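Local coordinates for FAD-dependent oxidoreductase (Actinomadura kijaniata, PDB 3M9V), which probably acts as a flavin-dependent oxidoreductase of the acyl-CoA dehydrogenase family in the biosynthesis of the sugar D-kijanose, and binds dTDP, at residues Gly66-Gly74 / Leu106-Arg117; Val78-Val86 / Gly312-Ala320. All coordinates share one frame; numbering follows the deposited sequence.

Interaction 1 of 2, residues Gly66-Gly74 / Leu106-Arg117; sequences GATVPAELG and LSRGLTLGYEWR. With TYD (thymidine-5'-diphosphate), chain B.
In the helical N-terminal domain of the acyl-CoA dehydrogenase fold, the 66-74 loop lies along helix 96-118, meeting it from A67 and T68 against L106 to E72 and L73 against W116 and R117. T68 OG1 donates a 2.7 Å hydrogen bond to L106 O, a carbonyl that also takes a weak helical bond from L110 N. The donor lies in the carbonyl plane, on a lone pair. With chi1 at 52°, T68 OG1 sits between its own backbone N and carbonyl carbon and rests 3.3 Å from G109 CA, where any side chain would collide with it. CB and CG2 of T68 pack on L110 CD2.

This helix separates the loop from the nucleotide pocket: two of its faces serve different partners. On the pocket face, T111 packs against the deoxyribose and E115 OE1 accepts a 3.0 Å hydrogen bond from O3' of dTDP while also salt-bridged to R242. The thymine lies over one face of the Y114 ring, N3 standing 3.4 Å above its plane; an alanine here would strip that surface from the base, which would probably be left freer to shift in the pocket.

On the loop face, L73 CD1 sits over the six-membered ring of W116 in a CH-pi contact, 4.0 Å from its centroid. P70 CB and E72 CB touch the same indole obliquely, the former 4.0 Å from W116 CZ3. At the exposed end R117 NH2 donates to E72 OE1 in a salt bridge (3.2 Å, 162° at the hydrogen), within the guanidinium plane but from above that of the carboxylate.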
ATOM      1  N   GLY A  66      20.772  32.406 -16.125  1.00 22.15           N
ATOM      2  CA  GLY A  66      21.055  32.092 -17.523  1.00 19.06           C
ATOM      3  C   GLY A  66      21.670  30.722 -17.748  1.00 21.49           C
ATOM      4  O   GLY A  66      22.284  30.460 -18.788  1.00 20.51           O
ATOM      5  N   ALA A  67      21.503  29.810 -16.789  1.00 21.34           N
ATOM      6  CA  ALA A  67      22.221  28.536 -16.873  1.00 21.27           C
ATOM      7  C   ALA A  67      21.821  27.744 -18.110  1.00 20.68           C
ATOM      8  O   ALA A  67      22.640  27.009 -18.675  1.00 22.03           O
ATOM      9  CB  ALA A  67      21.990  27.647 -15.602  1.00 18.79           C
ATOM     10  N   THR A  68      20.550  27.826 -18.491  1.00 19.64           N
ATOM     11  CA  THR A  68      20.058  27.038 -19.621  1.00 19.10           C
ATOM     12  C   THR A  68      19.959  27.851 -20.927  1.00 22.47           C
ATOM     13  O   THR A  68      19.340  27.441 -21.923  1.00 20.14           O
ATOM     14  CB  THR A  68      18.691  26.377 -19.308  1.00 19.35           C
ATOM     15  OG1 THR A  68      17.788  27.387 -18.835  1.00 18.53           O
ATOM     16  CG2 THR A  68      18.829  25.318 -18.188  1.00 16.55           C
ATOM     17  N   VAL A  69      20.561  29.036 -20.930  1.00 21.09           N
ATOM     18  CA  VAL A  69      20.708  29.777 -22.181  1.00 22.80           C
ATOM     19  C   VAL A  69      21.871  29.174 -22.969  1.00 22.28           C
ATOM     20  O   VAL A  69      22.908  28.859 -22.393  1.00 21.95           O
ATOM     21  CB  VAL A  69      20.974  31.274 -21.896  1.00 22.67           C
ATOM     22  CG1 VAL A  69      21.297  32.008 -23.199  1.00 24.65           C
ATOM     23  CG2 VAL A  69      19.746  31.885 -21.199  1.00 25.15           C
ATOM     24  N   PRO A  70      21.716  28.989 -24.285  1.00 23.44           N
ATOM     25  CA  PRO A  70      22.774  28.454 -25.152  1.00 24.67           C
ATOM     26  C   PRO A  70      24.114  29.187 -24.943  1.00 27.98           C
ATOM     27  O   PRO A  70      24.148  30.411 -24.768  1.00 25.43           O
ATOM     28  CB  PRO A  70      22.239  28.756 -26.540  1.00 24.23           C
ATOM     29  CG  PRO A  70      20.757  28.606 -26.382  1.00 26.09           C
ATOM     30  CD  PRO A  70      20.455  29.205 -25.010  1.00 24.78           C
ATOM     31  N   ALA A  71      25.228  28.464 -24.905  1.00 28.41           N
ATOM     32  CA  ALA A  71      26.510  29.159 -24.821  1.00 30.57           C
ATOM     33  C   ALA A  71      26.713  30.172 -25.963  1.00 29.81           C
ATOM     34  O   ALA A  71      27.302  31.228 -25.749  1.00 27.66           O
ATOM     35  CB  ALA A  71      27.676  28.171 -24.736  1.00 28.48           C
ATOM     36  N   GLU A  72      26.196  29.886 -27.151  1.00 30.55           N
ATOM     37  CA  GLU A  72      26.230  30.856 -28.241  1.00 34.67           C
ATOM     38  C   GLU A  72      25.779  32.227 -27.756  1.00 35.06           C
ATOM     39  O   GLU A  72      26.262  33.216 -28.294  1.00 37.15           O
ATOM     40  CB  GLU A  72      25.300  30.472 -29.402  1.00 37.20           C
ATOM     41  CG  GLU A  72      25.694  29.240 -30.220  1.00 43.17           C
ATOM     42  CD  GLU A  72      25.207  27.896 -29.663  1.00 53.00           C
ATOM     43  OE1 GLU A  72      24.868  27.030 -30.502  1.00 52.88           O
ATOM     44  OE2 GLU A  72      25.171  27.669 -28.425  1.00 49.04           O
ATOM     45  N   LEU A  73      24.867  32.315 -26.788  1.00 30.55           N
ATOM     46  CA  LEU A  73      24.323  33.608 -26.406  1.00 28.25           C
ATOM     47  C   LEU A  73      24.935  34.109 -25.114  1.00 28.55           C
ATOM     48  O   LEU A  73      24.475  35.114 -24.574  1.00 28.56           O
ATOM     49  CB  LEU A  73      22.797  33.609 -26.340  1.00 27.19           C
ATOM     50  CG  LEU A  73      22.172  33.235 -27.684  1.00 26.76           C
ATOM     51  CD1 LEU A  73      20.669  33.216 -27.592  1.00 26.60           C
ATOM     52  CD2 LEU A  73      22.526  34.286 -28.714  1.00 32.34           C
ATOM     53  N   GLY A  74      25.956  33.406 -24.637  1.00 26.80           N
ATOM     54  CA  GLY A  74      26.623  33.771 -23.403  1.00 27.34           C
ATOM     55  C   GLY A  74      26.161  33.041 -22.154  1.00 28.14           C
ATOM     56  O   GLY A  74      26.596  33.389 -21.054  1.00 25.37           O
ATOM     57  N   LEU A 106      14.663  28.036 -15.427  1.00 20.24           N
ATOM     58  CA  LEU A 106      15.533  27.100 -16.141  1.00 19.21           C
ATOM     59  C   LEU A 106      14.821  26.416 -17.301  1.00 20.25           C
ATOM     60  O   LEU A 106      15.381  26.237 -18.381  1.00 20.97           O
ATOM     61  CB  LEU A 106      16.191  26.063 -15.226  1.00 17.62           C
ATOM     62  CG  LEU A 106      17.012  26.696 -14.092  1.00 20.08           C
ATOM     63  CD1 LEU A 106      17.885  25.657 -13.423  1.00 22.19           C
ATOM     64  CD2 LEU A 106      17.918  27.774 -14.634  1.00 21.28           C
ATOM     65  N   SER A 107      13.588  25.980 -17.098  1.00 18.84           N
ATOM     66  CA  SER A 107      13.002  25.249 -18.203  1.00 19.58           C
ATOM     67  C   SER A 107      12.587  26.217 -19.308  1.00 21.93           C
ATOM     68  O   SER A 107      12.572  25.820 -20.470  1.00 20.89           O
ATOM     69  CB  SER A 107      11.769  24.464 -17.766  1.00 18.58           C
ATOM     70  OG  SER A 107      10.826  25.398 -17.302  1.00 20.85           O
ATOM     71  N   ARG A 108      12.224  27.453 -18.969  1.00 21.73           N
ATOM     72  CA  ARG A 108      12.007  28.465 -20.007  1.00 24.05           C
ATOM     73  C   ARG A 108      13.269  28.727 -20.856  1.00 23.14           C
ATOM     74  O   ARG A 108      13.178  28.954 -22.072  1.00 21.87           O
ATOM     75  CB  ARG A 108      11.371  29.715 -19.380  1.00 25.57           C
ATOM     76  CG  ARG A 108      10.891  30.805 -20.334  1.00 29.85           C
ATOM     77  CD  ARG A 108       9.891  30.348 -21.389  1.00 30.05           C
ATOM     78  NE  ARG A 108       8.594  30.076 -20.795  1.00 32.68           N
ATOM     79  CZ  ARG A 108       7.531  29.655 -21.470  1.00 36.57           C
ATOM     80  NH1 ARG A 108       6.387  29.454 -20.822  1.00 37.60           N
ATOM     81  NH2 ARG A 108       7.617  29.457 -22.779  1.00 34.88           N
ATOM     82  N   GLY A 109      14.453  28.629 -20.252  1.00 20.38           N
ATOM     83  CA  GLY A 109      15.713  28.675 -21.000  1.00 20.84           C
ATOM     84  C   GLY A 109      15.750  27.651 -22.129  1.00 22.65           C
ATOM     85  O   GLY A 109      16.158  27.931 -23.269  1.00 22.70           O
ATOM     86  N   LEU A 110      15.294  26.443 -21.811  1.00 19.48           N
ATOM     87  CA  LEU A 110      15.238  25.336 -22.753  1.00 20.47           C
ATOM     88  C   LEU A 110      14.166  25.493 -23.821  1.00 20.79           C
ATOM     89  O   LEU A 110      14.433  25.170 -24.974  1.00 22.68           O
ATOM     90  CB  LEU A 110      14.993  24.008 -22.023  1.00 17.71           C
ATOM     91  CG  LEU A 110      16.015  23.615 -20.950  1.00 21.61           C
ATOM     92  CD1 LEU A 110      15.528  22.315 -20.250  1.00 23.97           C
ATOM     93  CD2 LEU A 110      17.392  23.391 -21.610  1.00 19.25           C
ATOM     94  N   THR A 111      12.968  25.960 -23.499  1.00 20.01           N
ATOM     95  CA  THR A 111      12.003  26.023 -24.597  1.00 21.22           C
ATOM     96  C   THR A 111      12.224  27.275 -25.454  1.00 22.82           C
ATOM     97  O   THR A 111      11.896  27.266 -26.644  1.00 24.28           O
ATOM     98  CB  THR A 111      10.557  25.988 -24.069  1.00 20.94           C
ATOM     99  OG1 THR A 111      10.412  27.019 -23.086  1.00 22.80           O
ATOM    100  CG2 THR A 111      10.278  24.671 -23.381  1.00 21.16           C
ATOM    101  N   LEU A 112      12.761  28.354 -24.877  1.00 22.11           N
ATOM    102  CA  LEU A 112      13.094  29.525 -25.677  1.00 23.83           C
ATOM    103  C   LEU A 112      14.267  29.197 -26.582  1.00 25.47           C
ATOM    104  O   LEU A 112      14.271  29.669 -27.712  1.00 25.33           O
ATOM    105  CB  LEU A 112      13.403  30.787 -24.870  1.00 22.09           C
ATOM    106  CG  LEU A 112      12.146  31.478 -24.335  1.00 26.26           C
ATOM    107  CD1 LEU A 112      12.577  32.677 -23.486  1.00 26.86           C
ATOM    108  CD2 LEU A 112      11.129  31.829 -25.434  1.00 20.86           C
ATOM    109  N   GLY A 113      15.233  28.434 -26.076  1.00 27.14           N
ATOM    110  CA  GLY A 113      16.344  27.943 -26.884  1.00 28.28           C
ATOM    111  C   GLY A 113      15.905  27.132 -28.093  1.00 30.39           C
ATOM    112  O   GLY A 113      16.553  27.106 -29.144  1.00 31.36           O
ATOM    113  N   TYR A 114      14.770  26.459 -27.979  1.00 29.62           N
ATOM    114  CA  TYR A 114      14.256  25.732 -29.123  1.00 29.22           C
ATOM    115  C   TYR A 114      13.514  26.657 -30.089  1.00 30.59           C
ATOM    116  O   TYR A 114      13.501  26.432 -31.302  1.00 30.07           O
ATOM    117  CB  TYR A 114      13.292  24.676 -28.581  1.00 29.12           C
ATOM    118  CG  TYR A 114      12.621  23.848 -29.650  1.00 29.00           C
ATOM    119  CD1 TYR A 114      13.076  22.559 -29.933  1.00 30.01           C
ATOM    120  CD2 TYR A 114      11.546  24.360 -30.372  1.00 30.59           C
ATOM    121  CE1 TYR A 114      12.453  21.795 -30.905  1.00 34.30           C
ATOM    122  CE2 TYR A 114      10.921  23.605 -31.357  1.00 34.52           C
ATOM    123  CZ  TYR A 114      11.398  22.335 -31.620  1.00 34.65           C
ATOM    124  OH  TYR A 114      10.794  21.572 -32.590  1.00 41.92           O
ATOM    125  N   GLU A 115      12.846  27.676 -29.564  1.00 30.11           N
ATOM    126  CA  GLU A 115      12.230  28.686 -30.429  1.00 32.31           C
ATOM    127  C   GLU A 115      13.307  29.405 -31.247  1.00 31.46           C
ATOM    128  O   GLU A 115      13.189  29.588 -32.455  1.00 29.78           O
ATOM    129  CB  GLU A 115      11.502  29.730 -29.583  1.00 32.62           C
ATOM    130  CG  GLU A 115      10.238  29.224 -28.910  1.00 36.82           C
ATOM    131  CD  GLU A 115       9.145  28.993 -29.938  1.00 38.44           C
ATOM    132  OE1 GLU A 115       8.012  28.623 -29.573  1.00 43.36           O
ATOM    133  OE2 GLU A 115       9.412  29.214 -31.137  1.00 40.03           O
ATOM    134  N   TRP A 116      14.366  29.807 -30.554  1.00 30.21           N
ATOM    135  CA  TRP A 116      15.532  30.424 -31.164  1.00 33.38           C
ATOM    136  C   TRP A 116      16.120  29.633 -32.340  1.00 35.09           C
ATOM    137  O   TRP A 116      16.438  30.213 -33.378  1.00 36.42           O
ATOM    138  CB  TRP A 116      16.594  30.689 -30.091  1.00 32.51           C
ATOM    139  CG  TRP A 116      17.813  31.401 -30.604  1.00 35.90           C
ATOM    140  CD1 TRP A 116      17.841  32.636 -31.189  1.00 37.96           C
ATOM    141  CD2 TRP A 116      19.169  30.932 -30.603  1.00 40.29           C
ATOM    142  NE1 TRP A 116      19.122  32.963 -31.546  1.00 35.33           N
ATOM    143  CE2 TRP A 116      19.961  31.939 -31.203  1.00 37.63           C
ATOM    144  CE3 TRP A 116      19.796  29.772 -30.139  1.00 37.45           C
ATOM    145  CZ2 TRP A 116      21.343  31.825 -31.355  1.00 36.15           C
ATOM    146  CZ3 TRP A 116      21.167  29.654 -30.301  1.00 39.02           C
ATOM    147  CH2 TRP A 116      21.925  30.671 -30.910  1.00 38.28           C
ATOM    148  N   ARG A 117      16.243  28.316 -32.208  1.00 34.97           N
ATOM    149  CA  ARG A 117      16.879  27.481 -33.224  1.00 35.82           C
ATOM    150  C   ARG A 117      15.883  26.993 -34.273  1.00 36.62           C
ATOM    151  O   ARG A 117      16.305  26.637 -35.368  1.00 39.63           O
ATOM    152  CB  ARG A 117      17.493  26.230 -32.588  1.00 33.95           C
ATOM    153  CG  ARG A 117      18.762  26.449 -31.774  1.00 35.30           C
ATOM    154  CD  ARG A 117      19.231  25.139 -31.164  1.00 34.53           C
ATOM    155  NE  ARG A 117      19.854  25.260 -29.845  1.00 45.21           N
ATOM    156  CZ  ARG A 117      21.139  25.549 -29.637  1.00 50.50           C
ATOM    157  NH1 ARG A 117      21.639  25.617 -28.407  1.00 41.25           N
ATOM    158  NH2 ARG A 117      21.948  25.769 -30.671  1.00 54.04           N
TER
HETATM  159  PA  TYD B 901       4.473  24.821 -23.698  1.00 58.48           P
HETATM  160  O1A TYD B 901       4.037  26.258 -23.479  1.00 60.80           O
HETATM  161  O2A TYD B 901       4.650  23.875 -22.523  1.00 62.40           O
HETATM  162  O3A TYD B 901       3.509  24.137 -24.784  1.00 63.19           O
HETATM  163  PB  TYD B 901       2.067  24.812 -25.010  1.00 70.29           P
HETATM  164  O1B TYD B 901       1.617  25.177 -23.607  1.00 71.46           O
HETATM  165  O2B TYD B 901       1.354  23.609 -25.592  1.00 71.57           O
HETATM  166  O3B TYD B 901       2.381  25.956 -25.956  1.00 70.58           O
HETATM  167  O5' TYD B 901       5.779  24.739 -24.641  1.00 55.06           O
HETATM  168  C5' TYD B 901       5.783  25.152 -26.006  1.00 43.96           C
HETATM  169  C4' TYD B 901       7.276  25.419 -26.135  1.00 41.60           C
HETATM  170  O4' TYD B 901       8.011  24.202 -26.109  1.00 31.81           O
HETATM  171  C3' TYD B 901       7.685  26.146 -27.402  1.00 38.68           C
HETATM  172  O3' TYD B 901       8.143  27.393 -26.874  1.00 44.05           O
HETATM  173  C2' TYD B 901       8.924  25.409 -27.884  1.00 37.02           C
HETATM  174  C1' TYD B 901       9.219  24.310 -26.867  1.00 33.08           C
HETATM  175  N1  TYD B 901       9.457  23.028 -27.543  1.00 26.06           N
HETATM  176  C2  TYD B 901      10.539  22.303 -27.264  1.00 27.73           C
HETATM  177  O2  TYD B 901      11.366  22.734 -26.425  1.00 26.90           O
HETATM  178  N3  TYD B 901      10.738  21.129 -27.903  1.00 27.04           N
HETATM  179  C4  TYD B 901       9.848  20.666 -28.811  1.00 29.74           C
HETATM  180  O4  TYD B 901      10.056  19.575 -29.384  1.00 30.15           O
HETATM  181  C5  TYD B 901       8.722  21.412 -29.113  1.00 28.48           C
HETATM  182  C5M TYD B 901       7.680  20.992 -30.115  1.00 27.73           C
HETATM  183  C6  TYD B 901       8.553  22.614 -28.440  1.00 29.04           C

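Interaction 2 of 2, residues Val78-Val86 / Gly312-Ala320; sequences VDRLYDVAV and GSALTAADA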
ATOM      1  N   VAL A  78      23.636  24.738 -20.311  1.00 23.08           N
ATOM      2  CA  VAL A  78      23.000  23.511 -19.817  1.00 23.96           C
ATOM      3  C   VAL A  78      21.856  23.164 -20.755  1.00 23.44           C
ATOM      4  O   VAL A  78      20.960  23.968 -21.006  1.00 24.26           O
ATOM      5  CB  VAL A  78      22.512  23.617 -18.357  1.00 24.37           C
ATOM      6  CG1 VAL A  78      21.809  22.317 -17.927  1.00 22.98           C
ATOM      7  CG2 VAL A  78      23.716  23.906 -17.458  1.00 24.39           C
ATOM      8  N   ASP A  79      21.887  21.974 -21.335  1.00 22.57           N
ATOM      9  CA  ASP A  79      20.818  21.635 -22.258  1.00 24.06           C
ATOM     10  C   ASP A  79      20.233  20.254 -22.000  1.00 23.85           C
ATOM     11  O   ASP A  79      19.360  19.870 -22.770  1.00 22.10           O
ATOM     12  CB  ASP A  79      21.314  21.718 -23.699  1.00 25.03           C
ATOM     13  CG  ASP A  79      22.327  20.637 -24.001  1.00 32.90           C
ATOM     14  OD1 ASP A  79      22.887  19.986 -23.093  1.00 31.80           O
ATOM     15  OD2 ASP A  79      22.569  20.422 -25.196  1.00 41.47           O
ATOM     16  N   ARG A  80      20.630  19.545 -20.938  1.00 21.34           N
ATOM     17  CA  ARG A  80      19.925  18.309 -20.579  1.00 21.47           C
ATOM     18  C   ARG A  80      18.884  18.507 -19.476  1.00 21.45           C
ATOM     19  O   ARG A  80      19.178  19.056 -18.408  1.00 20.26           O
ATOM     20  CB  ARG A  80      20.898  17.283 -20.005  1.00 23.27           C
ATOM     21  CG  ARG A  80      21.989  16.742 -20.913  1.00 26.85           C
ATOM     22  CD  ARG A  80      21.494  16.064 -22.161  1.00 37.14           C
ATOM     23  NE  ARG A  80      22.693  15.771 -22.946  1.00 42.60           N
ATOM     24  CZ  ARG A  80      23.362  14.624 -22.898  1.00 43.00           C
ATOM     25  NH1 ARG A  80      22.937  13.621 -22.141  1.00 41.67           N
ATOM     26  NH2 ARG A  80      24.437  14.455 -23.653  1.00 41.17           N
ATOM     27  N   LEU A  81      17.687  17.968 -19.696  1.00 20.26           N
ATOM     28  CA  LEU A  81      16.696  17.975 -18.624  1.00 19.15           C
ATOM     29  C   LEU A  81      17.225  17.249 -17.386  1.00 17.19           C
ATOM     30  O   LEU A  81      16.935  17.590 -16.237  1.00 17.79           O
ATOM     31  CB  LEU A  81      15.410  17.334 -19.143  1.00 16.64           C
ATOM     32  CG  LEU A  81      14.657  18.217 -20.162  1.00 18.74           C
ATOM     33  CD1 LEU A  81      13.796  17.256 -20.972  1.00 17.11           C
ATOM     34  CD2 LEU A  81      13.796  19.298 -19.494  1.00 18.36           C
ATOM     35  N   TYR A  82      17.971  16.183 -17.638  1.00 16.36           N
ATOM     36  CA  TYR A  82      18.491  15.377 -16.557  1.00 15.89           C
ATOM     37  C   TYR A  82      19.366  16.290 -15.717  1.00 15.99           C
ATOM     38  O   TYR A  82      19.247  16.260 -14.509  1.00 17.00           O
ATOM     39  CB  TYR A  82      19.308  14.218 -17.115  1.00 16.55           C
ATOM     40  CG  TYR A  82      19.828  13.241 -16.082  1.00 17.25           C
ATOM     41  CD1 TYR A  82      19.122  12.059 -15.843  1.00 14.27           C
ATOM     42  CD2 TYR A  82      20.998  13.489 -15.380  1.00 16.27           C
ATOM     43  CE1 TYR A  82      19.549  11.123 -14.921  1.00 15.00           C
ATOM     44  CE2 TYR A  82      21.442  12.546 -14.443  1.00 18.17           C
ATOM     45  CZ  TYR A  82      20.711  11.377 -14.248  1.00 15.54           C
ATOM     46  OH  TYR A  82      21.095  10.381 -13.384  1.00 13.35           O
ATOM     47  N   ASP A  83      20.259  17.084 -16.303  1.00 17.00           N
ATOM     48  CA  ASP A  83      21.081  17.903 -15.427  1.00 17.08           C
ATOM     49  C   ASP A  83      20.319  19.021 -14.738  1.00 17.46           C
ATOM     50  O   ASP A  83      20.718  19.393 -13.629  1.00 14.76           O
ATOM     51  CB  ASP A  83      22.273  18.532 -16.154  1.00 20.86           C
ATOM     52  CG  ASP A  83      23.319  17.493 -16.493  1.00 21.52           C
ATOM     53  OD1 ASP A  83      23.182  16.360 -15.996  1.00 28.04           O
ATOM     54  OD2 ASP A  83      24.270  17.797 -17.225  1.00 25.35           O
ATOM     55  N   VAL A  84      19.294  19.566 -15.396  1.00 14.10           N
ATOM     56  CA  VAL A  84      18.484  20.566 -14.734  1.00 14.29           C
ATOM     57  C   VAL A  84      17.818  19.916 -13.523  1.00 16.72           C
ATOM     58  O   VAL A  84      17.733  20.516 -12.450  1.00 17.12           O
ATOM     59  CB  VAL A  84      17.389  21.122 -15.680  1.00 16.02           C
ATOM     60  CG1 VAL A  84      16.429  22.039 -14.897  1.00 17.21           C
ATOM     61  CG2 VAL A  84      18.010  21.903 -16.839  1.00 14.02           C
ATOM     62  N   ALA A  85      17.337  18.678 -13.665  1.00 14.59           N
ATOM     63  CA  ALA A  85      16.676  18.045 -12.504  1.00 12.69           C
ATOM     64  C   ALA A  85      17.702  17.787 -11.390  1.00 14.09           C
ATOM     65  O   ALA A  85      17.377  17.886 -10.201  1.00 15.04           O
ATOM     66  CB  ALA A  85      15.981  16.738 -12.923  1.00 13.31           C
ATOM     67  N   VAL A  86      18.954  17.496 -11.740  1.00 15.66           N
ATOM     68  CA  VAL A  86      19.958  17.225 -10.691  1.00 12.79           C
ATOM     69  C   VAL A  86      20.223  18.506  -9.911  1.00 13.80           C
ATOM     70  O   VAL A  86      20.325  18.518  -8.681  1.00 15.61           O
ATOM     71  CB  VAL A  86      21.272  16.709 -11.270  1.00 15.11           C
ATOM     72  CG1 VAL A  86      22.382  16.645 -10.168  1.00 14.12           C
ATOM     73  CG2 VAL A  86      21.055  15.293 -11.849  1.00 11.95           C
ATOM     74  N   GLY A 312      14.946   9.662 -12.705  1.00 14.35           N
ATOM     75  CA  GLY A 312      16.172   9.678 -13.498  1.00 14.24           C
ATOM     76  C   GLY A 312      15.986   9.039 -14.853  1.00 13.90           C
ATOM     77  O   GLY A 312      16.399   9.616 -15.850  1.00 16.60           O
ATOM     78  N   SER A 313      15.363   7.865 -14.944  1.00 14.90           N
ATOM     79  CA  SER A 313      15.250   7.192 -16.242  1.00 14.51           C
ATOM     80  C   SER A 313      14.292   7.942 -17.179  1.00 14.13           C
ATOM     81  O   SER A 313      14.510   7.964 -18.383  1.00 13.12           O
ATOM     82  CB  SER A 313      14.702   5.761 -16.091  1.00 11.34           C
ATOM     83  OG  SER A 313      15.518   5.012 -15.207  1.00 16.80           O
ATOM     84  N   ALA A 314      13.202   8.495 -16.653  1.00 14.66           N
ATOM     85  CA  ALA A 314      12.261   9.207 -17.527  1.00 15.65           C
ATOM     86  C   ALA A 314      12.949  10.485 -18.006  1.00 14.88           C
ATOM     87  O   ALA A 314      12.687  10.932 -19.123  1.00 17.29           O
ATOM     88  CB  ALA A 314      11.022   9.594 -16.729  1.00 15.31           C
ATOM     89  N   LEU A 315      13.832  11.058 -17.188  1.00 14.32           N
ATOM     90  CA  LEU A 315      14.594  12.229 -17.632  1.00 16.04           C
ATOM     91  C   LEU A 315      15.639  11.901 -18.700  1.00 17.45           C
ATOM     92  O   LEU A 315      15.815  12.637 -19.676  1.00 17.68           O
ATOM     93  CB  LEU A 315      15.210  12.986 -16.451  1.00 14.33           C
ATOM     94  CG  LEU A 315      14.110  13.716 -15.667  1.00 17.28           C
ATOM     95  CD1 LEU A 315      14.572  14.037 -14.270  1.00 14.71           C
ATOM     96  CD2 LEU A 315      13.668  15.008 -16.371  1.00 14.87           C
ATOM     97  N   THR A 316      16.304  10.759 -18.547  1.00 17.95           N
ATOM     98  CA  THR A 316      17.239  10.310 -19.581  1.00 15.70           C
ATOM     99  C   THR A 316      16.522  10.027 -20.888  1.00 19.04           C
ATOM    100  O   THR A 316      16.982  10.474 -21.934  1.00 17.97           O
ATOM    101  CB  THR A 316      17.908   9.018 -19.131  1.00 16.34           C
ATOM    102  OG1 THR A 316      18.711   9.331 -17.991  1.00 16.10           O
ATOM    103  CG2 THR A 316      18.788   8.441 -20.249  1.00 16.34           C
ATOM    104  N   ALA A 317      15.409   9.299 -20.805  1.00 18.45           N
ATOM    105  CA  ALA A 317      14.606   9.007 -21.972  1.00 22.18           C
ATOM    106  C   ALA A 317      14.076  10.286 -22.612  1.00 22.44           C
ATOM    107  O   ALA A 317      14.048  10.395 -23.833  1.00 23.30           O
ATOM    108  CB  ALA A 317      13.463   8.091 -21.599  1.00 21.06           C
ATOM    109  N   ALA A 318      13.611  11.236 -21.804  1.00 22.60           N
ATOM    110  CA  ALA A 318      13.097  12.477 -22.364  1.00 21.72           C
ATOM    111  C   ALA A 318      14.184  13.257 -23.109  1.00 19.34           C
ATOM    112  O   ALA A 318      13.890  13.819 -24.171  1.00 19.20           O
ATOM    113  CB  ALA A 318      12.446  13.353 -21.288  1.00 21.66           C
ATOM    114  N   ASP A 319      15.403  13.294 -22.581  1.00 18.29           N
ATOM    115  CA  ASP A 319      16.532  13.971 -23.221  1.00 19.75           C
ATOM    116  C   ASP A 319      16.870  13.341 -24.579  1.00 23.08           C
ATOM    117  O   ASP A 319      17.104  14.070 -25.550  1.00 21.03           O
ATOM    118  CB  ASP A 319      17.769  13.915 -22.308  1.00 19.92           C
ATOM    119  CG  ASP A 319      17.823  15.058 -21.302  1.00 23.10           C
ATOM    120  OD1 ASP A 319      17.197  16.114 -21.570  1.00 17.46           O
ATOM    121  OD2 ASP A 319      18.489  14.938 -20.237  1.00 18.63           O
ATOM    122  N   ALA A 320      16.901  12.004 -24.659  1.00 22.88           N
ATOM    123  CA  ALA A 320      17.107  11.265 -25.914  1.00 22.60           C
ATOM    124  C   ALA A 320      16.036  11.587 -26.951  1.00 22.32           C
ATOM    125  O   ALA A 320      16.359  11.922 -28.085  1.00 22.73           O
ATOM    126  CB  ALA A 320      17.181   9.730 -25.682  1.00 22.44           C
TER
HETATM  127  O   HOH W   1      17.327  17.989 -23.482  1.00 34.28           O
HETATM  128  O   HOH W   2      20.180  12.975 -20.316  1.00 19.29           O
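D319 holds the first turn of helix 81-94 by two hydrogen bonds from backbone N-H groups. L81 N gives to D319 OD1 at 2.7 Å, on the syn lone pair, and Y82 N gives to D319 OD2 at 2.9 Å with an angle of 164° at the hydrogen, again on the syn side but tilted out of the carboxylate plane. One carboxylate thus satisfies two successive amides just after R80, the N-cap residue of the helix. The partial positive charge of the helix end would probably favour the ionised carboxylate.

Water extends this polar group on the solvent side. One molecule donates to both D79 O and D319 OD1; a second donates to D319 OD2 at 2.6 Å and is held weakly by R80 NH1. The R80 guanidinium does not touch the carboxylate and is tied to it at most by this weak water bridge, whereas R80 CB lies 3.4 Å from D319 OD2.

The contact joins the N-terminal helical domain to the C-terminal helical domain of the acyl-CoA dehydrogenase fold, helices 81-86 and 312-320 running at 144° with their axes 8.9 Å apart at closest approach. Y82 is a knob in the hole formed by G312, L315, T316 and D319. With CG anti to the backbone N (chi1 -176°), its ring lies beside the T316 side chain, and G312 O meets the ring edge; the hydroxyl bonds to L16 N.

Apolar packing fills the buried side. L315 CD2 touches L81 CB, and L81 CD1 reaches A318 CB at 4.1 Å. L315 CD1 presses within 3.3 Å of A85 CB, tighter than a usual carbon contact. Around the same long helix, S313 packs on S313 of a second subunit.

How the interactions relate
Interactions 1 and 2, with centres about 15 Å apart, touch where the 66-74 loop passes the start of segment 78-86. A67 O and V78 N lie 3.0 Å apart, a probable backbone hydrogen bond, and V78 O packs near T68 CB. Between the helices, L110 CD1 meets L81 CD2 at 3.6 Å, so helix 96-118, which follows helix 81-94 in the chain, links interaction 2 to the dTDP pocket. Interaction 1 supplies that pocket directly through T111, Y114 and E115. Interaction 2 stays behind it: the L81 side chain is about 8 Å from the nucleotide and about 9 Å from that of R332, which also binds dTDP.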